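N-glycosylase/DNA lyase (PDB 3FHF) is an archaeal DNA repair protein of the 8-oxoguanine DNA glycosylase family, with an all-alpha fold of the helix-hairpin-helix clan. Local coordinates at residues D149-L161 with L174-R187. Residues are numbered along the deposited sequence; the frame is centred on the assembly and turned at random.
Sequences DVAIIDRHILREL and LSRRKYLEIENILR
Arg187 grips Asp149 side-on with two nitrogens: NE meets OD1 at 2.9 Å on its syn side, in an almost straight salt bridge (178°), while NH2 reaches the backbone O of the same residue at 3.0 Å. Both acceptors lie close to the guanidinium plane, although the carboxylate itself is turned 67° from it. Asp149 has a second cationic partner in Lys120, through OD2. This is the all-helical fold of the helix-hairpin-helix glycosylases, and here the extended loop 150-153, with Asp149 at its start, leading into helix 155-163, is tied along one side of helix 176-192.

One turn back from Arg187, Glu183 OE1 takes Ala151 N at 2.7 Å on its anti side, and also pairs with Arg123 of helix 119-129. Another turn back, the Tyr179 hydroxyl gives its proton to Ala151 O (2.6 Å) and accepts Ile153 N (2.9 Å). Three polar side chains spaced four residues apart thus satisfy successive peptide groups of this largely buried loop.

Beyond them the contact is apolar. Ile153 comes at Tyr179 from the opposite direction; with CG1 anti to the carbonyl carbon (chi1 -53°) and the chain extended beyond it, CD1 comes to lie over the ring. Leu186 CD1 packs on Ala151 CB, and Ile182 reaches helix 155-163 with two branches, CD1 against Leu158 CD2 and CG2 against Leu161 CD1. Asp154, the N-cap of helix 155-163, accepts Ile157 N through OD2. At the ring itself, Ile153 CD1 sits 3.7 Å from the Tyr179 centroid, a CH-pi contact nearly on the ring normal.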
ATOM      1  N   ASP A 149      -7.482   8.422   1.320  1.00 14.56           N
ATOM      2  CA  ASP A 149      -8.623   7.723   1.894  1.00 14.59           C
ATOM      3  C   ASP A 149      -8.809   6.246   1.550  1.00 14.53           C
ATOM      4  O   ASP A 149      -9.943   5.774   1.451  1.00 16.28           O
ATOM      5  CB  ASP A 149      -9.900   8.520   1.574  1.00 15.97           C
ATOM      6  CG  ASP A 149     -11.081   8.137   2.465  1.00 19.40           C
ATOM      7  OD1 ASP A 149     -10.864   7.839   3.659  1.00 16.79           O
ATOM      8  OD2 ASP A 149     -12.234   8.156   1.976  1.00 18.82           O
ATOM      9  N   VAL A 150      -7.709   5.518   1.367  1.00 13.73           N
ATOM     10  CA  VAL A 150      -7.783   4.084   1.099  1.00 12.92           C
ATOM     11  C   VAL A 150      -6.874   3.343   2.075  1.00 14.20           C
ATOM     12  O   VAL A 150      -5.707   3.711   2.288  1.00 13.45           O
ATOM     13  CB  VAL A 150      -7.368   3.715  -0.345  1.00 13.59           C
ATOM     14  CG1 VAL A 150      -8.398   4.241  -1.325  1.00 15.24           C
ATOM     15  CG2 VAL A 150      -5.990   4.269  -0.658  1.00 12.68           C
ATOM     16  N   ALA A 151      -7.419   2.296   2.676  1.00 11.92           N
ATOM     17  CA  ALA A 151      -6.673   1.493   3.634  1.00 14.33           C
ATOM     18  C   ALA A 151      -5.932   0.385   2.910  1.00 14.28           C
ATOM     19  O   ALA A 151      -6.404  -0.126   1.891  1.00 14.27           O
ATOM     20  CB  ALA A 151      -7.628   0.890   4.671  1.00 13.48           C
ATOM     21  N   ILE A 152      -4.766   0.031   3.442  1.00 15.32           N
ATOM     22  CA  ILE A 152      -3.941  -1.041   2.904  1.00 15.49           C
ATOM     23  C   ILE A 152      -4.129  -2.148   3.927  1.00 17.03           C
ATOM     24  O   ILE A 152      -3.479  -2.159   4.970  1.00 18.32           O
ATOM     25  CB  ILE A 152      -2.454  -0.642   2.860  1.00 14.63           C
ATOM     26  CG1 ILE A 152      -2.289   0.639   2.035  1.00 14.36           C
ATOM     27  CG2 ILE A 152      -1.632  -1.767   2.262  1.00 12.67           C
ATOM     28  CD1 ILE A 152      -0.916   1.290   2.175  1.00 12.27           C
ATOM     29  N   ILE A 153      -5.021  -3.078   3.624  1.00 17.44           N
ATOM     30  CA  ILE A 153      -5.339  -4.149   4.549  1.00 18.64           C
ATOM     31  C   ILE A 153      -4.493  -5.392   4.318  1.00 20.74           C
ATOM     32  O   ILE A 153      -4.825  -6.245   3.503  1.00 21.34           O
ATOM     33  CB  ILE A 153      -6.850  -4.474   4.456  1.00 19.41           C
ATOM     34  CG1 ILE A 153      -7.651  -3.177   4.635  1.00 17.32           C
ATOM     35  CG2 ILE A 153      -7.252  -5.480   5.525  1.00 15.42           C
ATOM     36  CD1 ILE A 153      -9.173  -3.357   4.552  1.00 19.76           C
ATOM     37  N   ASP A 154      -3.384  -5.464   5.048  1.00 21.91           N
ATOM     38  CA  ASP A 154      -2.437  -6.572   4.971  1.00 22.50           C
ATOM     39  C   ASP A 154      -2.760  -7.640   6.014  1.00 20.62           C
ATOM     40  O   ASP A 154      -3.621  -7.446   6.865  1.00 19.36           O
ATOM     41  CB  ASP A 154      -1.020  -6.061   5.233  1.00 25.47           C
ATOM     42  CG  ASP A 154      -0.917  -5.300   6.539  1.00 26.77           C
ATOM     43  OD1 ASP A 154      -1.085  -4.065   6.521  1.00 30.59           O
ATOM     44  OD2 ASP A 154      -0.693  -5.937   7.591  1.00 28.08           O
ATOM     45  N   ARG A 155      -2.027  -8.751   5.959  1.00 18.66           N
ATOM     46  CA  ARG A 155      -2.233  -9.856   6.886  1.00 18.89           C
ATOM     47  C   ARG A 155      -1.891  -9.522   8.338  1.00 17.41           C
ATOM     48  O   ARG A 155      -2.364 -10.189   9.256  1.00 16.15           O
ATOM     49  CB  ARG A 155      -1.416 -11.077   6.434  1.00 19.53           C
ATOM     50  CG  ARG A 155       0.103 -10.911   6.499  1.00 21.91           C
ATOM     51  CD  ARG A 155       0.806 -12.177   5.988  1.00 24.76           C
ATOM     52  NE  ARG A 155       2.257 -12.150   6.177  1.00 28.25           N
ATOM     53  CZ  ARG A 155       3.083 -11.291   5.583  0.50 29.21           C
ATOM     54  NH1 ARG A 155       2.612 -10.372   4.751  0.50 30.14           N
ATOM     55  NH2 ARG A 155       4.387 -11.352   5.822  0.50 30.97           N
ATOM     56  N   HIS A 156      -1.074  -8.497   8.558  1.00 15.80           N
ATOM     57  CA  HIS A 156      -0.706  -8.143   9.923  1.00 16.10           C
ATOM     58  C   HIS A 156      -1.806  -7.334  10.600  1.00 18.16           C
ATOM     59  O   HIS A 156      -2.141  -7.583  11.761  1.00 16.99           O
ATOM     60  CB  HIS A 156       0.623  -7.382   9.933  1.00 19.00           C
ATOM     61  CG  HIS A 156       1.733  -8.132   9.267  1.00 19.56           C
ATOM     62  ND1 HIS A 156       2.205  -9.336   9.744  1.00 19.80           N
ATOM     63  CD2 HIS A 156       2.391  -7.904   8.105  1.00 20.32           C
ATOM     64  CE1 HIS A 156       3.099  -9.821   8.903  1.00 18.56           C
ATOM     65  NE2 HIS A 156       3.231  -8.973   7.899  1.00 21.09           N
ATOM     66  N   ILE A 157      -2.381  -6.373   9.884  1.00 17.92           N
ATOM     67  CA  ILE A 157      -3.448  -5.591  10.486  1.00 18.90           C
ATOM     68  C   ILE A 157      -4.661  -6.500  10.689  1.00 17.91           C
ATOM     69  O   ILE A 157      -5.390  -6.343  11.660  1.00 17.54           O
ATOM     70  CB  ILE A 157      -3.843  -4.372   9.611  1.00 19.06           C
ATOM     71  CG1 ILE A 157      -4.873  -3.515  10.350  1.00 21.61           C
ATOM     72  CG2 ILE A 157      -4.428  -4.833   8.297  1.00 19.03           C
ATOM     73  CD1 ILE A 157      -4.395  -2.992  11.688  1.00 23.21           C
ATOM     74  N   LEU A 158      -4.870  -7.456   9.784  1.00 18.18           N
ATOM     75  CA  LEU A 158      -6.005  -8.369   9.920  1.00 19.02           C
ATOM     76  C   LEU A 158      -5.866  -9.182  11.200  1.00 19.21           C
ATOM     77  O   LEU A 158      -6.844  -9.408  11.910  1.00 20.94           O
ATOM     78  CB  LEU A 158      -6.123  -9.299   8.704  1.00 19.12           C
ATOM     79  CG  LEU A 158      -6.605  -8.627   7.415  1.00 20.47           C
ATOM     80  CD1 LEU A 158      -6.616  -9.633   6.271  1.00 23.51           C
ATOM     81  CD2 LEU A 158      -7.994  -8.043   7.638  1.00 21.36           C
ATOM     82  N   ARG A 159      -4.651  -9.616  11.508  1.00 20.09           N
ATOM     83  CA  ARG A 159      -4.443 -10.377  12.728  1.00 20.45           C
ATOM     84  C   ARG A 159      -4.674  -9.501  13.955  1.00 20.27           C
ATOM     85  O   ARG A 159      -5.267  -9.947  14.937  1.00 18.61           O
ATOM     86  CB  ARG A 159      -3.030 -10.958  12.785  1.00 21.31           C
ATOM     87  CG  ARG A 159      -2.709 -11.613  14.125  1.00 24.51           C
ATOM     88  CD  ARG A 159      -1.439 -12.439  14.062  1.00 27.11           C
ATOM     89  NE  ARG A 159      -1.607 -13.634  13.234  1.00 28.50           N
ATOM     90  CZ  ARG A 159      -2.312 -14.706  13.589  1.00 29.54           C
ATOM     91  NH1 ARG A 159      -2.927 -14.752  14.767  1.00 29.24           N
ATOM     92  NH2 ARG A 159      -2.396 -15.743  12.764  1.00 29.89           N
ATOM     93  N   GLU A 160      -4.204  -8.258  13.901  1.00 18.67           N
ATOM     94  CA  GLU A 160      -4.372  -7.355  15.034  1.00 19.31           C
ATOM     95  C   GLU A 160      -5.848  -7.053  15.245  1.00 19.19           C
ATOM     96  O   GLU A 160      -6.324  -7.049  16.381  1.00 20.60           O
ATOM     97  CB  GLU A 160      -3.556  -6.069  14.811  1.00 21.08           C
ATOM     98  CG  GLU A 160      -2.090  -6.370  14.495  1.00 26.09           C
ATOM     99  CD  GLU A 160      -1.215  -5.134  14.351  1.00 28.70           C
ATOM    100  OE1 GLU A 160      -1.700  -4.096  13.854  1.00 29.12           O
ATOM    101  OE2 GLU A 160      -0.024  -5.216  14.721  1.00 32.18           O
ATOM    102  N   LEU A 161      -6.574  -6.825  14.152  1.00 19.45           N
ATOM    103  CA  LEU A 161      -8.007  -6.541  14.222  1.00 18.43           C
ATOM    104  C   LEU A 161      -8.765  -7.732  14.813  1.00 20.88           C
ATOM    105  O   LEU A 161      -9.654  -7.567  15.651  1.00 21.78           O
ATOM    106  CB  LEU A 161      -8.555  -6.218  12.826  1.00 15.96           C
ATOM    107  CG  LEU A 161      -8.200  -4.836  12.242  1.00 16.04           C
ATOM    108  CD1 LEU A 161      -8.566  -4.776  10.774  1.00 15.36           C
ATOM    109  CD2 LEU A 161      -8.932  -3.748  13.011  1.00 17.27           C
ATOM    110  N   LEU A 174     -10.230 -11.586   0.756  1.00 41.78           N
ATOM    111  CA  LEU A 174     -11.009 -10.366   0.893  1.00 39.77           C
ATOM    112  C   LEU A 174     -11.784 -10.017  -0.362  1.00 39.75           C
ATOM    113  O   LEU A 174     -11.200  -9.630  -1.374  1.00 39.44           O
ATOM    114  CB  LEU A 174     -10.085  -9.199   1.233  1.00 39.96           C
ATOM    115  CG  LEU A 174      -9.280  -9.296   2.526  1.00 39.74           C
ATOM    116  CD1 LEU A 174      -8.156  -8.274   2.497  1.00 40.17           C
ATOM    117  CD2 LEU A 174     -10.199  -9.072   3.716  1.00 41.07           C
ATOM    118  N   SER A 175     -13.101 -10.154  -0.304  1.00 38.78           N
ATOM    119  CA  SER A 175     -13.926  -9.802  -1.448  1.00 37.43           C
ATOM    120  C   SER A 175     -14.043  -8.283  -1.387  1.00 36.11           C
ATOM    121  O   SER A 175     -13.779  -7.684  -0.340  1.00 35.12           O
ATOM    122  CB  SER A 175     -15.313 -10.423  -1.321  1.00 37.61           C
ATOM    123  OG  SER A 175     -16.014  -9.845  -0.236  1.00 36.45           O
ATOM    124  N   ARG A 176     -14.426  -7.658  -2.496  1.00 33.93           N
ATOM    125  CA  ARG A 176     -14.576  -6.210  -2.518  1.00 32.93           C
ATOM    126  C   ARG A 176     -15.399  -5.785  -1.312  1.00 32.10           C
ATOM    127  O   ARG A 176     -15.022  -4.881  -0.567  1.00 31.95           O
ATOM    128  CB  ARG A 176     -15.286  -5.765  -3.801  1.00 32.45           C
ATOM    129  CG  ARG A 176     -15.682  -4.294  -3.811  1.00 31.71           C
ATOM    130  CD  ARG A 176     -16.490  -3.941  -5.052  1.00 32.17           C
ATOM    131  NE  ARG A 176     -17.050  -2.592  -4.985  0.50 30.96           N
ATOM    132  CZ  ARG A 176     -16.331  -1.475  -5.037  0.50 30.32           C
ATOM    133  NH1 ARG A 176     -15.012  -1.532  -5.163  0.50 28.05           N
ATOM    134  NH2 ARG A 176     -16.934  -0.296  -4.957  0.50 29.65           N
ATOM    135  N   ARG A 177     -16.524  -6.463  -1.123  1.00 30.99           N
ATOM    136  CA  ARG A 177     -17.432  -6.177  -0.021  1.00 28.12           C
ATOM    137  C   ARG A 177     -16.763  -6.204   1.345  1.00 26.74           C
ATOM    138  O   ARG A 177     -16.993  -5.325   2.172  1.00 25.09           O
ATOM    139  CB  ARG A 177     -18.585  -7.184  -0.027  1.00 28.61           C
ATOM    140  CG  ARG A 177     -19.565  -7.019   1.128  0.50 28.97           C
ATOM    141  CD  ARG A 177     -20.476  -8.231   1.250  0.50 28.65           C
ATOM    142  NE  ARG A 177     -19.706  -9.458   1.432  0.50 29.28           N
ATOM    143  CZ  ARG A 177     -18.939  -9.712   2.487  0.50 29.79           C
ATOM    144  NH1 ARG A 177     -18.838  -8.825   3.468  0.50 31.32           N
ATOM    145  NH2 ARG A 177     -18.261 -10.849   2.555  0.50 30.74           N
ATOM    146  N   LYS A 178     -15.953  -7.227   1.589  1.00 26.26           N
ATOM    147  CA  LYS A 178     -15.284  -7.368   2.877  1.00 25.61           C
ATOM    148  C   LYS A 178     -14.168  -6.344   3.046  1.00 23.44           C
ATOM    149  O   LYS A 178     -13.925  -5.852   4.146  1.00 21.09           O
ATOM    150  CB  LYS A 178     -14.706  -8.778   3.017  1.00 27.36           C
ATOM    151  CG  LYS A 178     -14.162  -9.094   4.406  1.00 31.11           C
ATOM    152  CD  LYS A 178     -15.257  -9.015   5.462  1.00 32.85           C
ATOM    153  CE  LYS A 178     -14.728  -9.380   6.845  1.00 36.08           C
ATOM    154  NZ  LYS A 178     -15.799  -9.342   7.891  1.00 36.43           N
ATOM    155  N   TYR A 179     -13.489  -6.026   1.950  1.00 21.95           N
ATOM    156  CA  TYR A 179     -12.399  -5.067   2.016  1.00 21.13           C
ATOM    157  C   TYR A 179     -12.930  -3.699   2.416  1.00 19.36           C
ATOM    158  O   TYR A 179     -12.402  -3.065   3.326  1.00 18.67           O
ATOM    159  CB  TYR A 179     -11.669  -4.990   0.670  1.00 21.13           C
ATOM    160  CG  TYR A 179     -10.300  -4.351   0.768  1.00 18.87           C
ATOM    161  CD1 TYR A 179     -10.155  -2.965   0.847  1.00 18.16           C
ATOM    162  CD2 TYR A 179      -9.149  -5.138   0.825  1.00 19.05           C
ATOM    163  CE1 TYR A 179      -8.890  -2.375   0.981  1.00 14.84           C
ATOM    164  CE2 TYR A 179      -7.878  -4.557   0.959  1.00 16.62           C
ATOM    165  CZ  TYR A 179      -7.758  -3.175   1.034  1.00 16.54           C
ATOM    166  OH  TYR A 179      -6.500  -2.601   1.169  1.00 14.17           O
ATOM    167  N   LEU A 180     -13.989  -3.254   1.746  1.00 20.91           N
ATOM    168  CA  LEU A 180     -14.587  -1.956   2.040  1.00 21.58           C
ATOM    169  C   LEU A 180     -15.149  -1.917   3.443  1.00 21.64           C
ATOM    170  O   LEU A 180     -15.164  -0.869   4.085  1.00 19.50           O
ATOM    171  CB  LEU A 180     -15.709  -1.632   1.046  1.00 24.69           C
ATOM    172  CG  LEU A 180     -15.309  -1.160  -0.354  1.00 27.53           C
ATOM    173  CD1 LEU A 180     -14.448  -2.209  -1.023  1.00 29.44           C
ATOM    174  CD2 LEU A 180     -16.565  -0.882  -1.176  1.00 26.86           C
ATOM    175  N   GLU A 181     -15.628  -3.063   3.916  1.00 23.78           N
ATOM    176  CA  GLU A 181     -16.190  -3.145   5.255  1.00 23.62           C
ATOM    177  C   GLU A 181     -15.100  -2.935   6.302  1.00 23.13           C
ATOM    178  O   GLU A 181     -15.264  -2.149   7.234  1.00 20.94           O
ATOM    179  CB  GLU A 181     -16.856  -4.509   5.459  1.00 28.30           C
ATOM    180  CG  GLU A 181     -17.444  -4.714   6.840  1.00 31.90           C
ATOM    181  CD  GLU A 181     -18.086  -6.083   6.995  1.00 37.28           C
ATOM    182  OE1 GLU A 181     -19.003  -6.400   6.206  1.00 41.87           O
ATOM    183  OE2 GLU A 181     -17.677  -6.841   7.902  1.00 37.01           O
ATOM    184  N   ILE A 182     -13.982  -3.640   6.147  1.00 22.12           N
ATOM    185  CA  ILE A 182     -12.881  -3.510   7.097  1.00 22.01           C
ATOM    186  C   ILE A 182     -12.199  -2.146   6.967  1.00 20.65           C
ATOM    187  O   ILE A 182     -11.704  -1.597   7.945  1.00 21.09           O
ATOM    188  CB  ILE A 182     -11.859  -4.646   6.904  1.00 20.39           C
ATOM    189  CG1 ILE A 182     -12.503  -5.973   7.324  1.00 21.25           C
ATOM    190  CG2 ILE A 182     -10.603  -4.372   7.717  1.00 21.22           C
ATOM    191  CD1 ILE A 182     -11.608  -7.164   7.183  1.00 19.42           C
ATOM    192  N   GLU A 183     -12.176  -1.606   5.755  1.00 19.85           N
ATOM    193  CA  GLU A 183     -11.580  -0.293   5.518  1.00 19.06           C
ATOM    194  C   GLU A 183     -12.334   0.780   6.319  1.00 19.26           C
ATOM    195  O   GLU A 183     -11.730   1.705   6.867  1.00 19.44           O
ATOM    196  CB  GLU A 183     -11.614   0.017   4.015  1.00 20.20           C
ATOM    197  CG  GLU A 183     -11.268   1.447   3.638  1.00 20.58           C
ATOM    198  CD  GLU A 183     -11.041   1.611   2.144  1.00 22.48           C
ATOM    199  OE1 GLU A 183      -9.869   1.558   1.703  1.00 22.47           O
ATOM    200  OE2 GLU A 183     -12.037   1.783   1.405  1.00 23.34           O
ATOM    201  N   ASN A 184     -13.655   0.644   6.406  1.00 19.91           N
ATOM    202  CA  ASN A 184     -14.468   1.601   7.148  1.00 19.31           C
ATOM    203  C   ASN A 184     -14.211   1.609   8.653  1.00 19.12           C
ATOM    204  O   ASN A 184     -14.338   2.647   9.301  1.00 16.62           O
ATOM    205  CB  ASN A 184     -15.954   1.364   6.867  1.00 24.84           C
ATOM    206  CG  ASN A 184     -16.483   2.277   5.782  1.00 30.06           C
ATOM    207  OD1 ASN A 184     -16.502   3.497   5.950  1.00 34.24           O
ATOM    208  ND2 ASN A 184     -16.905   1.697   4.660  1.00 32.20           N
ATOM    209  N   ILE A 185     -13.858   0.458   9.215  1.00 18.84           N
ATOM    210  CA  ILE A 185     -13.552   0.401  10.642  1.00 18.74           C
ATOM    211  C   ILE A 185     -12.245   1.190  10.846  1.00 16.94           C
ATOM    212  O   ILE A 185     -12.131   2.026  11.740  1.00 18.38           O
ATOM    213  CB  ILE A 185     -13.348  -1.063  11.111  1.00 20.00           C
ATOM    214  CG1 ILE A 185     -14.661  -1.841  10.974  1.00 23.38           C
ATOM    215  CG2 ILE A 185     -12.883  -1.090  12.571  1.00 21.44           C
ATOM    216  CD1 ILE A 185     -14.507  -3.331  11.178  1.00 24.53           C
ATOM    217  N   LEU A 186     -11.266   0.928   9.991  1.00 16.70           N
ATOM    218  CA  LEU A 186      -9.986   1.618  10.079  1.00 15.97           C
ATOM    219  C   LEU A 186     -10.189   3.106   9.874  1.00 14.23           C
ATOM    220  O   LEU A 186      -9.532   3.921  10.516  1.00 16.60           O
ATOM    221  CB  LEU A 186      -9.011   1.070   9.034  1.00 14.85           C
ATOM    222  CG  LEU A 186      -8.561  -0.380   9.265  1.00 16.84           C
ATOM    223  CD1 LEU A 186      -7.782  -0.888   8.069  1.00 16.06           C
ATOM    224  CD2 LEU A 186      -7.709  -0.448  10.521  1.00 15.31           C
ATOM    225  N   ARG A 187     -11.108   3.455   8.980  1.00 16.47           N
ATOM    226  CA  ARG A 187     -11.405   4.854   8.702  1.00 16.81           C
ATOM    227  C   ARG A 187     -11.970   5.526   9.958  1.00 18.67           C
ATOM    228  O   ARG A 187     -11.638   6.677  10.246  1.00 20.79           O
ATOM    229  CB  ARG A 187     -12.395   4.960   7.530  1.00 17.67           C
ATOM    230  CG  ARG A 187     -12.749   6.398   7.122  1.00 18.27           C
ATOM    231  CD  ARG A 187     -13.624   6.430   5.867  1.00 21.72           C
ATOM    232  NE  ARG A 187     -12.894   6.049   4.656  1.00 20.62           N
ATOM    233  CZ  ARG A 187     -13.112   4.937   3.959  1.00 23.75           C
ATOM    234  NH1 ARG A 187     -14.046   4.074   4.341  1.00 22.90           N
ATOM    235  NH2 ARG A 187     -12.395   4.688   2.869  1.00 20.40           N
TER